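Local coordinates for protein putative O-acetylhomoserine (Thiol)-lyase (PDB 4OC9) that probably catalyses the pyridoxal phosphate-dependent exchange of the acetate of O-acetylhomoserine for a thiol or sulfide, at residues 159-164 with 328-333; 27-32 with 275-280; 310-315 with 346-351; 142-147 with 232-237; 87-92 with 268-273. One frame throughout, in Å; residues are numbered along the deposited sequence.

Interaction 1: residues 159-164 with 328-333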
# COMPACT_ATOMS: atom_id res chain seq x y z
N ILE D 159 11.55 -31.26 9.70
CA ILE D 159 12.08 -30.59 10.88
C ILE D 159 13.43 -31.27 11.16
O ILE D 159 13.77 -31.60 12.27
CB ILE D 159 11.16 -30.63 12.10
CG1 ILE D 159 9.74 -30.13 11.81
CG2 ILE D 159 11.68 -29.73 13.20
CD1 ILE D 159 8.90 -31.08 11.02
N ALA D 160 14.18 -31.54 10.09
CA ALA D 160 15.47 -32.17 10.22
C ALA D 160 16.54 -31.11 10.41
O ALA D 160 16.63 -30.16 9.63
CB ALA D 160 15.78 -32.99 9.00
N ILE D 161 17.36 -31.29 11.43
CA ILE D 161 18.42 -30.36 11.73
C ILE D 161 19.75 -30.81 11.16
O ILE D 161 20.23 -31.92 11.43
CB ILE D 161 18.57 -30.15 13.23
CG1 ILE D 161 17.26 -29.64 13.80
CG2 ILE D 161 19.69 -29.17 13.50
CD1 ILE D 161 17.25 -29.40 15.30
N ALA D 162 20.37 -29.90 10.43
CA ALA D 162 21.67 -30.16 9.81
C ALA D 162 22.81 -29.90 10.78
O ALA D 162 22.79 -28.92 11.54
CB ALA D 162 21.83 -29.26 8.59
N ASP D 163 23.82 -30.76 10.75
CA ASP D 163 24.98 -30.60 11.60
C ASP D 163 25.87 -29.66 10.78
O ASP D 163 26.77 -30.06 10.04
CB ASP D 163 25.66 -31.94 11.91
CG ASP D 163 26.73 -31.82 12.98
OD1 ASP D 163 27.21 -30.69 13.25
OD2 ASP D 163 27.10 -32.87 13.55
N ILE D 164 25.61 -28.38 10.97
CA ILE D 164 26.30 -27.32 10.25
C ILE D 164 27.82 -27.37 10.28
O ILE D 164 28.44 -27.29 9.22
CB ILE D 164 25.79 -25.93 10.66
CG1 ILE D 164 24.27 -25.85 10.49
CG2 ILE D 164 26.47 -24.87 9.81
CD1 ILE D 164 23.65 -24.56 10.98
N ASN D 328 19.62 -33.83 20.04
CA ASN D 328 21.00 -33.44 20.40
C ASN D 328 21.53 -32.30 19.52
O ASN D 328 22.19 -31.39 20.01
CB ASN D 328 21.96 -34.62 20.35
CG ASN D 328 21.75 -35.58 21.50
OD1 ASN D 328 21.22 -35.21 22.55
ND2 ASN D 328 22.19 -36.82 21.32
N LEU D 329 21.25 -32.37 18.23
CA LEU D 329 21.65 -31.31 17.30
C LEU D 329 20.89 -30.02 17.70
O LEU D 329 21.43 -28.91 17.58
CB LEU D 329 21.37 -31.70 15.86
CG LEU D 329 22.30 -32.80 15.36
CD1 LEU D 329 21.89 -33.43 14.05
CD2 LEU D 329 23.71 -32.21 15.25
N PHE D 330 19.65 -30.17 18.15
CA PHE D 330 18.86 -29.03 18.57
C PHE D 330 19.54 -28.35 19.74
O PHE D 330 19.77 -27.15 19.72
CB PHE D 330 17.43 -29.46 18.93
CG PHE D 330 16.67 -28.42 19.69
CD1 PHE D 330 16.28 -27.25 19.10
CD2 PHE D 330 16.26 -28.67 20.98
CE1 PHE D 330 15.54 -26.30 19.81
CE2 PHE D 330 15.49 -27.75 21.69
CZ PHE D 330 15.14 -26.57 21.10
N LYS D 331 19.85 -29.13 20.77
CA LYS D 331 20.52 -28.59 21.95
C LYS D 331 21.87 -27.98 21.60
O LYS D 331 22.32 -27.04 22.22
CB LYS D 331 20.72 -29.68 23.03
CG LYS D 331 19.44 -30.21 23.68
CD LYS D 331 18.71 -29.12 24.45
CE LYS D 331 17.47 -29.65 25.14
NZ LYS D 331 16.77 -28.64 25.96
N LYS D 332 22.54 -28.54 20.61
CA LYS D 332 23.85 -28.04 20.21
C LYS D 332 23.84 -26.70 19.48
O LYS D 332 24.66 -25.83 19.76
CB LYS D 332 24.55 -29.06 19.33
CG LYS D 332 25.95 -28.64 18.93
CD LYS D 332 26.60 -29.66 18.01
CE LYS D 332 27.99 -29.21 17.60
NZ LYS D 332 28.60 -30.14 16.61
N TYR D 333 22.91 -26.54 18.56
CA TYR D 333 22.83 -25.30 17.79
C TYR D 333 21.81 -24.22 18.18
O TYR D 333 21.98 -23.07 17.79
CB TYR D 333 22.64 -25.63 16.34
CG TYR D 333 23.80 -26.35 15.73
CD1 TYR D 333 24.92 -25.65 15.33
CD2 TYR D 333 23.75 -27.71 15.46
CE1 TYR D 333 26.00 -26.29 14.76
CE2 TYR D 333 24.81 -28.35 14.88
CZ TYR D 333 25.94 -27.63 14.52
OH TYR D 333 27.02 -28.28 13.91
O HOH W 1 27.53 -32.61 16.70
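Tyr333 OH donates a hydrogen bond to Asp163 OD1 at 2.5 Å, nearly along the acceptor's C-O axis and at the edge of the ring, while the carboxylate plane stands 71° from that ring. Asp163 holds the N-cap position of helix 164-174. With CG anti to the backbone N (chi1 -171°), the acid swings back toward helix 327-333. There Lys332 forms a long salt bridge, NZ to Asp163 OD1 3.7 Å, and a water accepts from Lys332 NZ and donates to Asp163 OD2.

The apolar half is built by Ile161. Its CG2 slides past Leu329 CB at 3.8 Å, and its CD1 rests 3.6 Å from Phe330 CB. Leu329 CD2 meanwhile lies across the carboxylate of Asp163. Tyr333 OH also accepts from the backbone N of Glu165, so one hydroxyl joins the acid to the start of the next helix. The phenol and the nearby ammonium would be expected to stabilise the aspartate in its charged form.

Interaction 2: residues 27-32 with 275-280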
# COMPACT_ATOMS: atom_id res chain seq x y z
N ILE D 27 7.91 4.60 2.48
CA ILE D 27 7.66 3.63 1.42
C ILE D 27 7.94 4.35 0.09
O ILE D 27 7.14 5.20 -0.35
CB ILE D 27 6.22 3.13 1.38
CG1 ILE D 27 5.81 2.57 2.74
CG2 ILE D 27 6.08 2.10 0.28
CD1 ILE D 27 4.33 2.22 2.84
N TYR D 28 9.06 3.99 -0.53
CA TYR D 28 9.44 4.57 -1.81
C TYR D 28 8.73 3.83 -2.97
O TYR D 28 9.36 3.03 -3.67
CB TYR D 28 10.97 4.61 -1.97
CG TYR D 28 11.61 5.58 -1.00
CD1 TYR D 28 11.73 6.94 -1.32
CD2 TYR D 28 12.06 5.16 0.26
CE1 TYR D 28 12.29 7.84 -0.44
CE2 TYR D 28 12.62 6.07 1.16
CZ TYR D 28 12.74 7.40 0.79
OH TYR D 28 13.28 8.31 1.64
N GLN D 29 7.44 4.12 -3.15
CA GLN D 29 6.62 3.51 -4.21
C GLN D 29 7.08 4.36 -5.41
O GLN D 29 6.42 5.31 -5.87
CB GLN D 29 5.12 3.65 -3.90
CG GLN D 29 4.26 2.87 -4.86
CD GLN D 29 4.47 1.40 -4.69
OE1 GLN D 29 4.24 0.86 -3.62
NE2 GLN D 29 4.83 0.70 -5.78
N ASN D 30 8.25 3.95 -5.92
CA ASN D 30 8.93 4.65 -6.98
C ASN D 30 9.94 3.78 -7.76
O ASN D 30 10.58 2.90 -7.19
CB ASN D 30 9.76 5.66 -6.22
CG ASN D 30 10.60 6.52 -7.11
OD1 ASN D 30 10.12 7.40 -7.82
ND2 ASN D 30 11.90 6.32 -7.00
N THR D 31 10.07 4.05 -9.05
CA THR D 31 10.98 3.27 -9.89
C THR D 31 12.24 3.97 -10.28
O THR D 31 13.26 3.31 -10.48
CB THR D 31 10.31 2.82 -11.19
OG1 THR D 31 9.74 3.94 -11.88
CG2 THR D 31 9.19 1.86 -10.89
N ALA D 32 12.20 5.31 -10.36
CA ALA D 32 13.39 6.06 -10.79
C ALA D 32 13.80 7.17 -9.87
O ALA D 32 13.02 7.64 -9.05
CB ALA D 32 13.22 6.56 -12.21
N ALA D 275 8.98 -5.62 -4.60
CA ALA D 275 8.21 -4.39 -4.57
C ALA D 275 8.35 -3.66 -3.22
O ALA D 275 8.45 -4.28 -2.16
CB ALA D 275 6.76 -4.68 -4.86
N PRO D 276 8.33 -2.33 -3.24
CA PRO D 276 8.47 -1.46 -2.07
C PRO D 276 7.47 -1.69 -0.95
O PRO D 276 7.80 -1.61 0.25
CB PRO D 276 8.28 -0.06 -2.63
CG PRO D 276 8.54 -0.16 -4.08
CD PRO D 276 8.19 -1.55 -4.49
N GLN D 277 6.24 -1.94 -1.32
CA GLN D 277 5.23 -2.15 -0.31
C GLN D 277 5.57 -3.45 0.45
O GLN D 277 5.43 -3.50 1.68
CB GLN D 277 3.85 -2.25 -0.96
CG GLN D 277 2.70 -2.32 0.00
CD GLN D 277 2.48 -1.02 0.76
OE1 GLN D 277 2.80 0.07 0.27
NE2 GLN D 277 1.87 -1.12 1.92
N ASN D 278 5.94 -4.50 -0.29
CA ASN D 278 6.28 -5.79 0.34
C ASN D 278 7.50 -5.62 1.21
O ASN D 278 7.53 -6.11 2.37
CB ASN D 278 6.47 -6.94 -0.63
CG ASN D 278 5.16 -7.45 -1.20
OD1 ASN D 278 4.20 -6.73 -1.38
ND2 ASN D 278 5.14 -8.75 -1.51
N ALA D 279 8.49 -4.87 0.71
CA ALA D 279 9.72 -4.64 1.46
C ALA D 279 9.41 -3.94 2.78
O ALA D 279 9.89 -4.34 3.84
CB ALA D 279 10.71 -3.84 0.66
N TRP D 280 8.56 -2.92 2.71
CA TRP D 280 8.18 -2.16 3.90
C TRP D 280 7.44 -3.04 4.92
O TRP D 280 7.74 -3.00 6.11
CB TRP D 280 7.35 -0.93 3.53
CG TRP D 280 7.01 -0.10 4.69
CD1 TRP D 280 7.79 0.83 5.25
CD2 TRP D 280 5.78 -0.09 5.41
NE1 TRP D 280 7.13 1.43 6.32
CE2 TRP D 280 5.89 0.88 6.43
CE3 TRP D 280 4.59 -0.83 5.31
CZ2 TRP D 280 4.87 1.15 7.32
CZ3 TRP D 280 3.57 -0.57 6.21
CH2 TRP D 280 3.71 0.43 7.20
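Ile27, in an irregular N-terminal loop, lays its side chain over one face of the Trp280 indole in the opening turns of long helix 276-309. In this CH-pi contact CG1 of Ile27 stands 3.6 Å from the centroid of the five-membered ring and 15° off its normal. The outermost carbon, CD1, reaches further across the same face, 3.7 Å from Trp280 CD2. The chi1 of Trp280 (-176°) carries the indole toward the loop, and chi2 (83°) turns its face to Ile27.

One turn earlier, at the start of the helix, Pro276 meets the backbone of the 27-32 loop. Its CG lies 3.3 Å from Tyr28 O, and Gln29 crosses the proline ring at about a right angle. Tyr28 and Gln29 centre successive inverse gamma turns with weak bonds.

The next shell fixes this loop in place. Tyr28 is held through its backbone by Asn59 and Thr61 of the same chain, and Gln29 NE2 donates to Thr213 O of the second subunit. In the third subunit, Ser24 N bonds to Asn30 OD1, so the contact lies where several copies of the tetramer meet. The amides of Gln29 and Gln277 are nearly coplanar, without a bond between them. Gln277 OE1 is buried with no polar partner in the model, its nearest neighbour across the contact being Ile27 CD1 at 3.7 Å.

Interaction 3: residues 310-315 with 346-351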
# COMPACT_ATOMS: atom_id res chain seq x y z
N HIS D 310 -1.15 -38.42 22.80
CA HIS D 310 -2.48 -38.83 22.40
C HIS D 310 -2.43 -40.22 21.72
O HIS D 310 -1.62 -40.43 20.83
CB HIS D 310 -3.08 -37.80 21.49
CG HIS D 310 -4.56 -37.91 21.36
ND1 HIS D 310 -5.17 -38.75 20.46
CD2 HIS D 310 -5.55 -37.27 22.01
CE1 HIS D 310 -6.48 -38.63 20.57
NE2 HIS D 310 -6.74 -37.74 21.51
N PRO D 311 -3.31 -41.15 22.13
CA PRO D 311 -3.35 -42.51 21.58
C PRO D 311 -3.66 -42.64 20.10
O PRO D 311 -3.22 -43.59 19.48
CB PRO D 311 -4.42 -43.21 22.42
CG PRO D 311 -5.09 -42.18 23.22
CD PRO D 311 -4.21 -40.97 23.27
N ASP D 312 -4.40 -41.71 19.53
CA ASP D 312 -4.71 -41.77 18.08
C ASP D 312 -3.59 -41.19 17.17
O ASP D 312 -3.76 -41.15 15.95
CB ASP D 312 -6.05 -41.07 17.79
CG ASP D 312 -7.24 -41.77 18.44
OD1 ASP D 312 -7.20 -43.02 18.56
OD2 ASP D 312 -8.22 -41.10 18.80
N ILE D 313 -2.44 -40.80 17.74
CA ILE D 313 -1.33 -40.23 16.98
C ILE D 313 -0.17 -41.21 17.01
O ILE D 313 0.26 -41.63 18.06
CB ILE D 313 -0.90 -38.87 17.55
CG1 ILE D 313 -2.10 -37.92 17.58
CG2 ILE D 313 0.23 -38.26 16.72
CD1 ILE D 313 -2.77 -37.68 16.24
N LYS D 314 0.37 -41.53 15.84
CA LYS D 314 1.46 -42.51 15.75
C LYS D 314 2.90 -42.04 15.71
O LYS D 314 3.80 -42.87 15.63
CB LYS D 314 1.23 -43.43 14.54
CG LYS D 314 -0.13 -44.12 14.56
CD LYS D 314 -0.38 -44.91 15.85
CE LYS D 314 -1.75 -45.59 15.88
NZ LYS D 314 -1.94 -46.65 14.84
N GLY D 315 3.14 -40.75 15.79
CA GLY D 315 4.53 -40.28 15.76
C GLY D 315 4.52 -38.78 15.60
O GLY D 315 3.69 -38.25 14.87
N GLU D 346 2.24 -38.13 12.48
CA GLU D 346 1.63 -39.24 11.77
C GLU D 346 0.26 -39.55 12.32
O GLU D 346 0.09 -39.73 13.53
CB GLU D 346 2.51 -40.51 11.91
CG GLU D 346 3.91 -40.34 11.35
CD GLU D 346 3.90 -40.08 9.86
OE1 GLU D 346 3.16 -40.80 9.15
OE2 GLU D 346 4.64 -39.18 9.39
N ALA D 347 -0.73 -39.59 11.44
CA ALA D 347 -2.10 -39.93 11.82
C ALA D 347 -2.15 -41.46 11.75
O ALA D 347 -1.15 -42.08 11.42
CB ALA D 347 -3.09 -39.34 10.85
N LYS D 348 -3.28 -42.06 12.09
CA LYS D 348 -3.42 -43.54 12.06
C LYS D 348 -3.16 -44.05 10.66
O LYS D 348 -2.42 -45.01 10.48
CB LYS D 348 -4.80 -43.99 12.57
CG LYS D 348 -5.04 -43.66 14.06
CD LYS D 348 -6.39 -44.08 14.62
CE LYS D 348 -7.57 -43.39 13.95
NZ LYS D 348 -8.87 -43.70 14.59
N ASP D 349 -3.73 -43.36 9.68
CA ASP D 349 -3.59 -43.70 8.26
C ASP D 349 -4.07 -42.54 7.38
O ASP D 349 -4.49 -41.49 7.88
CB ASP D 349 -4.38 -44.97 7.98
CG ASP D 349 -5.83 -44.85 8.36
OD1 ASP D 349 -6.33 -43.71 8.46
OD2 ASP D 349 -6.46 -45.90 8.57
N TYR D 350 -4.00 -42.75 6.07
CA TYR D 350 -4.43 -41.75 5.11
C TYR D 350 -5.83 -41.21 5.39
O TYR D 350 -6.04 -39.99 5.43
CB TYR D 350 -4.32 -42.30 3.66
CG TYR D 350 -4.90 -41.33 2.67
CD1 TYR D 350 -4.19 -40.21 2.28
CD2 TYR D 350 -6.19 -41.50 2.18
CE1 TYR D 350 -4.75 -39.26 1.45
CE2 TYR D 350 -6.76 -40.57 1.32
CZ TYR D 350 -6.03 -39.44 0.96
OH TYR D 350 -6.60 -38.51 0.11
N GLU D 351 -6.81 -42.09 5.59
CA GLU D 351 -8.19 -41.64 5.86
C GLU D 351 -8.32 -40.78 7.10
O GLU D 351 -9.15 -39.87 7.14
CB GLU D 351 -9.16 -42.82 5.90
CG GLU D 351 -9.39 -43.52 4.55
CD GLU D 351 -10.16 -42.66 3.52
OE1 GLU D 351 -10.94 -41.78 3.92
OE2 GLU D 351 -10.02 -42.92 2.30
O HOH W 2 -9.59 -41.04 16.67
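Asp312 and Lys348 lie side by side and point the same way, and it is the aliphatic stem of Lys348 that makes the contact. CG of Lys348 comes within 3.4 Å of the backbone O of Asp312, and its CD lies 4.2 Å from Asp312 OD1. The lysine chain bends at chi3 (-63°), leaving NZ 4.4 Å from Asp312 OD1, beyond a salt bridge; a water joins NZ to Asp312 OD2 through weak bonds.

Lys314 approaches the other segment with its own hydrocarbon part. Its CB packs against Glu346 CB at 4.1 Å, and its CG lies 3.9 Å from Ala347 O. The carboxylate of Glu346 turns away from this contact to the hydroxyls of Thr398 and Thr401, so that only the base of its chain faces Lys314 and Gly315. Ile313 sets CG2 against Glu346 O at 3.5 Å.

The backbones are joined by two hydrogen bonds, Lys314 N to Glu346 O at 2.9 Å and Glu346 N to Gly315 O at 2.8 Å. The type I turn from His310 to Ile313 leads out of helix 276-309 toward edge strand 315-317, which runs antiparallel to strand 342-346 in the smaller sheet. Helix 350-359 begins just beyond Asp349, while Ile422 of helix 411-422 packs against His310, Asp312 and Ile313.

Interaction 4: residues 142-147 with 232-237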
# COMPACT_ATOMS: atom_id res chain seq x y z
N ILE D 142 30.96 -34.65 -4.65
CA ILE D 142 31.77 -33.47 -4.96
C ILE D 142 32.87 -33.67 -5.98
O ILE D 142 33.57 -34.70 -5.95
CB ILE D 142 32.43 -32.92 -3.68
CG1 ILE D 142 31.34 -32.40 -2.72
CG2 ILE D 142 33.39 -31.79 -4.01
CD1 ILE D 142 31.86 -31.86 -1.41
N ASP D 143 32.99 -32.72 -6.90
CA ASP D 143 34.05 -32.75 -7.93
C ASP D 143 34.51 -31.28 -8.12
O ASP D 143 34.04 -30.40 -7.40
CB ASP D 143 33.67 -33.48 -9.22
CG ASP D 143 32.64 -32.77 -10.03
OD1 ASP D 143 32.55 -31.53 -9.94
OD2 ASP D 143 31.99 -33.45 -10.86
N GLN D 144 35.35 -31.00 -9.10
CA GLN D 144 35.84 -29.63 -9.26
C GLN D 144 34.82 -28.70 -9.90
O GLN D 144 35.07 -27.48 -10.01
CB GLN D 144 37.10 -29.63 -10.12
CG GLN D 144 37.92 -28.30 -10.04
CD GLN D 144 38.63 -28.13 -8.70
OE1 GLN D 144 38.72 -29.07 -7.92
NE2 GLN D 144 39.22 -26.95 -8.46
N ASN D 145 33.72 -29.28 -10.36
CA ASN D 145 32.63 -28.53 -11.00
C ASN D 145 31.48 -28.21 -10.03
O ASN D 145 30.53 -27.50 -10.39
CB ASN D 145 32.09 -29.29 -12.20
CG ASN D 145 33.11 -29.41 -13.31
OD1 ASN D 145 33.94 -28.50 -13.53
ND2 ASN D 145 33.04 -30.51 -14.04
N THR D 146 31.57 -28.74 -8.82
CA THR D 146 30.58 -28.52 -7.78
C THR D 146 30.77 -27.09 -7.29
O THR D 146 31.80 -26.75 -6.69
CB THR D 146 30.73 -29.50 -6.62
OG1 THR D 146 30.58 -30.85 -7.10
CG2 THR D 146 29.66 -29.22 -5.54
N LYS D 147 29.76 -26.26 -7.51
CA LYS D 147 29.86 -24.84 -7.09
C LYS D 147 29.12 -24.41 -5.81
O LYS D 147 29.33 -23.30 -5.32
CB LYS D 147 29.34 -23.98 -8.23
CG LYS D 147 29.98 -24.30 -9.55
CD LYS D 147 31.49 -24.23 -9.50
CE LYS D 147 32.06 -24.38 -10.89
NZ LYS D 147 33.53 -24.45 -10.81
N ASN D 232 39.98 -17.91 -6.67
CA ASN D 232 39.56 -19.28 -6.44
C ASN D 232 39.15 -19.79 -7.81
O ASN D 232 38.18 -19.32 -8.41
CB ASN D 232 38.44 -19.32 -5.40
CG ASN D 232 37.91 -20.72 -5.14
OD1 ASN D 232 38.05 -21.62 -5.96
ND2 ASN D 232 37.24 -20.88 -4.02
N ASP D 233 39.93 -20.74 -8.31
CA ASP D 233 39.73 -21.36 -9.62
C ASP D 233 38.34 -21.98 -9.80
O ASP D 233 37.90 -22.25 -10.92
CB ASP D 233 40.75 -22.49 -9.84
CG ASP D 233 42.19 -21.99 -9.88
OD1 ASP D 233 42.42 -20.76 -9.87
OD2 ASP D 233 43.10 -22.87 -9.94
N ARG D 234 37.67 -22.25 -8.69
CA ARG D 234 36.35 -22.85 -8.77
C ARG D 234 35.30 -21.80 -9.20
O ARG D 234 34.26 -22.16 -9.77
CB ARG D 234 36.00 -23.45 -7.42
CG ARG D 234 34.72 -24.25 -7.44
CD ARG D 234 34.40 -24.82 -6.07
NE ARG D 234 35.41 -25.76 -5.55
CZ ARG D 234 35.44 -27.07 -5.82
NH1 ARG D 234 34.57 -27.65 -6.65
NH2 ARG D 234 36.38 -27.82 -5.27
N TYR D 235 35.59 -20.50 -9.00
CA TYR D 235 34.66 -19.44 -9.36
C TYR D 235 35.23 -18.41 -10.33
O TYR D 235 35.60 -17.29 -9.94
CB TYR D 235 34.10 -18.77 -8.10
CG TYR D 235 33.45 -19.76 -7.20
CD1 TYR D 235 32.21 -20.31 -7.52
CD2 TYR D 235 34.07 -20.17 -6.01
CE1 TYR D 235 31.60 -21.24 -6.70
CE2 TYR D 235 33.48 -21.11 -5.19
CZ TYR D 235 32.24 -21.64 -5.54
OH TYR D 235 31.62 -22.57 -4.71
N LYS D 236 35.26 -18.77 -11.61
CA LYS D 236 35.79 -17.85 -12.63
C LYS D 236 34.95 -16.60 -12.91
O LYS D 236 35.52 -15.54 -13.20
CB LYS D 236 36.23 -18.60 -13.88
CG LYS D 236 37.45 -19.43 -13.51
CD LYS D 236 37.99 -20.33 -14.58
CE LYS D 236 39.08 -21.17 -13.94
NZ LYS D 236 39.60 -22.27 -14.80
N ALA D 237 33.64 -16.67 -12.71
CA ALA D 237 32.77 -15.51 -12.93
C ALA D 237 33.21 -14.34 -12.05
O ALA D 237 33.05 -13.19 -12.42
CB ALA D 237 31.34 -15.87 -12.66
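NH1 of Arg234 is gripped by two backbone carbonyls of the 142-147 segment. It donates to Asp143 O at 2.9 Å, lying in the carbonyl plane on a lone pair, with the acceptor also in the guanidinium plane. The second bond, to Thr146 O, is equally long but more bent (133° at the hydrogen), and its acceptor is tilted from that plane. Asp143 O accepts from Thr146 N as well, closing the type I turn, and Arg234 NH1 adds a second donor to that carbonyl. The stem of Arg234 is extended through chi2 and bends at chi3 (-62°), which carries the group there, and the amide of Gln144 lies over one guanidinium face.

A reciprocal bond runs the other way: Lys147 NZ donates to Arg234 O at 2.6 Å, on a lone pair in the carbonyl plane. Tyr235 adds a further bond, very short at 2.5 Å, from its OH to Lys147 O, which lies at the edge of the ring. Both charged side chains are thus spent largely on main-chain oxygens.

Asp143 is itself held by a salt bridge to Arg128 and by Asn101. Arg234 NH2 donates to His174 O, at the end of helix 164-174, and Tyr235 OH also bonds to Val177 N. The loop after helix 225-229 therefore lies against the N-terminal ends of parallel strands 146-152 and 177-181 of the large sheet.

Interaction 5: residues 87-92 with 268-273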
# COMPACT_ATOMS: atom_id res chain seq x y z
N ALA D 87 15.23 -16.08 -4.31
CA ALA D 87 16.46 -16.01 -3.51
C ALA D 87 17.29 -17.30 -3.68
O ALA D 87 18.52 -17.25 -3.81
CB ALA D 87 16.14 -15.78 -2.04
N CYS D 88 16.63 -18.47 -3.61
CA CYS D 88 17.34 -19.76 -3.77
C CYS D 88 17.93 -19.84 -5.19
O CYS D 88 19.10 -20.13 -5.37
CB CYS D 88 16.42 -20.94 -3.48
SG CYS D 88 15.85 -21.08 -1.77
N PHE D 89 17.12 -19.48 -6.19
CA PHE D 89 17.54 -19.47 -7.60
C PHE D 89 18.76 -18.55 -7.81
O PHE D 89 19.78 -18.98 -8.34
CB PHE D 89 16.33 -19.15 -8.47
CG PHE D 89 16.67 -18.83 -9.87
CD1 PHE D 89 17.34 -19.72 -10.66
CD2 PHE D 89 16.17 -17.66 -10.45
CE1 PHE D 89 17.62 -19.42 -11.99
CE2 PHE D 89 16.41 -17.35 -11.76
CZ PHE D 89 17.15 -18.24 -12.55
N TYR D 90 18.63 -17.29 -7.41
CA TYR D 90 19.71 -16.31 -7.51
C TYR D 90 20.99 -16.73 -6.81
O TYR D 90 22.07 -16.49 -7.31
CB TYR D 90 19.20 -14.95 -7.00
CG TYR D 90 18.46 -14.13 -8.02
CD1 TYR D 90 17.66 -14.74 -8.99
CD2 TYR D 90 18.40 -12.75 -7.91
CE1 TYR D 90 16.97 -13.99 -9.91
CE2 TYR D 90 17.68 -11.99 -8.82
CZ TYR D 90 16.96 -12.62 -9.81
OH TYR D 90 16.24 -11.88 -10.72
N ALA D 91 20.87 -17.38 -5.65
CA ALA D 91 22.05 -17.82 -4.91
C ALA D 91 22.82 -18.93 -5.66
O ALA D 91 24.05 -18.88 -5.77
CB ALA D 91 21.69 -18.28 -3.53
N LEU D 92 22.08 -19.87 -6.23
CA LEU D 92 22.67 -20.94 -6.99
C LEU D 92 23.31 -20.47 -8.32
O LEU D 92 24.49 -20.76 -8.61
CB LEU D 92 21.62 -22.03 -7.23
CG LEU D 92 21.15 -22.72 -5.93
CD1 LEU D 92 19.92 -23.59 -6.14
CD2 LEU D 92 22.28 -23.53 -5.30
N ARG D 268 19.36 -7.01 -12.31
CA ARG D 268 19.30 -6.18 -13.49
C ARG D 268 18.78 -6.85 -14.72
O ARG D 268 17.97 -6.28 -15.44
CB ARG D 268 20.67 -5.60 -13.80
CG ARG D 268 20.63 -4.59 -14.93
CD ARG D 268 21.95 -3.86 -15.08
NE ARG D 268 21.81 -2.70 -15.99
CZ ARG D 268 22.78 -1.82 -16.28
NH1 ARG D 268 24.00 -1.95 -15.76
NH2 ARG D 268 22.53 -0.82 -17.10
N ASP D 269 19.20 -8.08 -14.97
CA ASP D 269 18.76 -8.79 -16.18
C ASP D 269 17.58 -9.77 -16.02
O ASP D 269 16.85 -9.98 -16.97
CB ASP D 269 19.97 -9.51 -16.80
CG ASP D 269 21.16 -8.56 -17.11
OD1 ASP D 269 21.01 -7.33 -17.05
OD2 ASP D 269 22.27 -9.08 -17.42
N LEU D 270 17.46 -10.43 -14.88
CA LEU D 270 16.36 -11.40 -14.66
C LEU D 270 15.16 -10.73 -13.98
O LEU D 270 14.02 -11.19 -14.12
CB LEU D 270 16.82 -12.66 -13.94
CG LEU D 270 17.60 -13.76 -14.70
CD1 LEU D 270 18.59 -13.16 -15.66
CD2 LEU D 270 18.28 -14.88 -13.88
N GLY D 271 15.43 -9.67 -13.23
CA GLY D 271 14.39 -8.88 -12.59
C GLY D 271 13.38 -9.36 -11.59
O GLY D 271 12.22 -8.96 -11.67
N ALA D 272 13.82 -10.19 -10.66
CA ALA D 272 12.95 -10.72 -9.62
C ALA D 272 13.04 -9.74 -8.44
O ALA D 272 13.44 -10.07 -7.33
CB ALA D 272 13.36 -12.10 -9.21
N SER D 273 12.64 -8.53 -8.73
CA SER D 273 12.68 -7.44 -7.80
C SER D 273 11.55 -7.41 -6.77
O SER D 273 10.39 -7.75 -7.02
CB SER D 273 12.89 -6.16 -8.64
OG SER D 273 13.01 -4.95 -7.93
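The end of helix 257-270 and the turn that follows it pack here against helix 84-93, beside the large sheet in the fold type I architecture of this PLP-dependent family. Tyr90 reaches from the latter helix to the turn, and its OH accepts a hydrogen bond from Ala272 N at 3.0 Å, with an angle of 152° at the hydrogen. The same hydroxyl lies 3.3 Å from Ala272 CB and 3.4 Å from Leu270 CB, so the end of the phenol sits between a methyl group and a leucine stem.

Leu270 then turns its outer branch to the neighbouring aromatic: CD2 lies 3.8 Å from both CE2 and CZ of Phe89, the two side chains crossing at about a right angle. CG of Phe89 is anti to the backbone N (chi1 168°), which directs its ring toward this leucine. Gly271 leaves the helix with positive phi, and Ala272, whose N-H meets Tyr90 OH, centres an inverse gamma turn.

Leu219 of strand 217-221 packs on Tyr90, and Leu270 of the second subunit packs on Phe89, so the aromatic pair lies close to the subunit interface. A buried backbone N-H just past the helix end is thus satisfied by a side-chain oxygen, within surroundings that are otherwise mainly apolar and that would be expected to strengthen the single hydrogen bond.

Overall arrangement
Interaction 4 lies at the start of strand 146-152 of the large sheet, and interaction 5 lies on helix 84-93, which packs on that sheet; their centres are 20 Å apart, and the segments of interaction 4 both fall between those of interaction 5 along the chain. Interaction 5 in turn lies between the segments of interaction 2, 18 Å away between centres; helices 257-270 and 276-309 follow each other and link the two, and both touch the second subunit. Interaction 1 alternates with all the others in sequence. Interaction 3, about 46 Å from interactions 2 and 4 between centres, belongs to the smaller sheet. Helix 276-309 runs from interaction 2 toward interaction 3, connecting the subunit interfaces with that distant sheet.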